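PDB 6QE6: tRNA (Adenine(22)-N(1))-methyltransferase from Mycoplasma capricolum subsp. capricolum, which probably methylates N1 of adenine 22 in transfer RNA and binds S-adenosyl-homocysteine, the product left by its methyl donor. Local coordinates for residues Leu76-Val79 against Glu80-Gly83. Numbering follows the deposited sequence.
Sequences LKNV and EKFG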
# COMPACT_ATOMS: atom_id res chain seq x y z
N LEU A 76 -19.61 12.04 -0.87
CA LEU A 76 -20.03 13.35 -0.38
C LEU A 76 -21.27 13.23 0.50
O LEU A 76 -21.35 13.85 1.56
CB LEU A 76 -20.27 14.29 -1.56
CG LEU A 76 -20.61 15.74 -1.22
CD1 LEU A 76 -19.38 16.39 -0.64
CD2 LEU A 76 -21.03 16.48 -2.45
N LYS A 77 -22.24 12.42 0.07
CA LYS A 77 -23.42 12.18 0.88
C LYS A 77 -23.04 11.59 2.24
O LYS A 77 -23.54 12.03 3.28
CB LYS A 77 -24.40 11.26 0.14
CG LYS A 77 -25.33 12.00 -0.83
CD LYS A 77 -26.37 11.07 -1.47
CE LYS A 77 -27.30 11.85 -2.41
NZ LYS A 77 -28.13 10.99 -3.31
N ASN A 78 -22.14 10.60 2.25
CA ASN A 78 -21.66 10.05 3.52
C ASN A 78 -21.04 11.13 4.40
O ASN A 78 -21.32 11.19 5.61
CB ASN A 78 -20.65 8.93 3.25
CG ASN A 78 -21.31 7.57 3.11
OD1 ASN A 78 -22.21 7.22 3.88
ND2 ASN A 78 -20.87 6.80 2.12
N VAL A 79 -20.19 11.99 3.82
CA VAL A 79 -19.59 13.09 4.57
C VAL A 79 -20.68 14.00 5.14
O VAL A 79 -20.56 14.52 6.26
CB VAL A 79 -18.60 13.88 3.68
CG1 VAL A 79 -18.14 15.16 4.38
CG2 VAL A 79 -17.40 13.03 3.32
N GLU A 80 -21.76 14.19 4.38
CA GLU A 80 -22.85 15.04 4.84
C GLU A 80 -23.62 14.39 5.99
O GLU A 80 -23.97 15.06 6.96
CB GLU A 80 -23.77 15.39 3.68
CG GLU A 80 -23.45 16.73 3.04
CD GLU A 80 -23.50 16.73 1.52
OE1 GLU A 80 -23.03 17.72 0.91
OE2 GLU A 80 -24.01 15.75 0.93
N LYS A 81 -23.86 13.08 5.90
CA LYS A 81 -24.70 12.44 6.91
C LYS A 81 -24.01 12.37 8.27
O LYS A 81 -24.69 12.20 9.29
CB LYS A 81 -25.14 11.04 6.45
CG LYS A 81 -24.22 9.92 6.90
CD LYS A 81 -24.27 8.70 5.98
CE LYS A 81 -25.46 7.78 6.24
NZ LYS A 81 -25.58 7.38 7.68
N PHE A 82 -22.69 12.49 8.32
CA PHE A 82 -21.96 12.54 9.59
C PHE A 82 -21.59 13.95 10.01
O PHE A 82 -21.00 14.12 11.08
CB PHE A 82 -20.69 11.68 9.51
CG PHE A 82 -20.96 10.20 9.42
CD1 PHE A 82 -21.19 9.44 10.56
CD2 PHE A 82 -20.98 9.56 8.19
CE1 PHE A 82 -21.44 8.09 10.48
CE2 PHE A 82 -21.24 8.21 8.11
CZ PHE A 82 -21.47 7.48 9.25
N GLY A 83 -21.91 14.95 9.20
CA GLY A 83 -21.67 16.34 9.55
C GLY A 83 -20.23 16.77 9.45
O GLY A 83 -19.77 17.58 10.27
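Phe82 and Asn78 meet where helix 69-81 runs out: the ring brings CD2 to 3.1 Å from the backbone O of Asn78, so that the oxygen sits at the ring edge, near its plane. The first torsion of Phe82 keeps CG beside the backbone N (chi1 -68°), which carries the CD2 edge, with its slightly positive C-H, to that carbonyl. The same Asn78 O takes a weak hydrogen bond from Phe82 N, at 3.3 Å. The two preceding i+4 bonds are firmer, Glu80 N to Leu76 O at 2.9 Å and Lys81 N to Lys77 O at 2.8 Å. Gly83 then ends the helix in a Schellman motif, its positive phi being one that glycine adopts easily.

The tightly packed side belongs to Val79 and Asn78. Val79, compact and apolar, suits the face turned to Ile88 of the following strand and to Leu84 and Thr85. Asn78, short enough to fit against helix 48-55, is buried on His46, Tyr48 and Ile51, while its OD1 lies 3.3 Å from CD of Lys81; the two side chains run alongside each other, pointing the same way.

A looser character prevails at Leu76, Lys77 and Glu80, all exposed. Here the Glu80 chain, bent at chi2, crosses Leu76 and leaves OE1 3.8 Å from Leu76 CG. Leu76 also lends its branched apolar group to Thr90, whereas the charged ends of Lys77 and Glu80 can probably stay hydrated.

The turn closes the helix of a beta-alpha-beta unit between strands 59-66 and 88-92. Backbone bonds, weakening toward Phe82, and the burial of Val79 and Asn78 hold this end; the Glu80 carboxylate, its OE2 3.3 Å from Leu76 O, is probably disfavoured by that neighbouring acceptor and would rely on solvent.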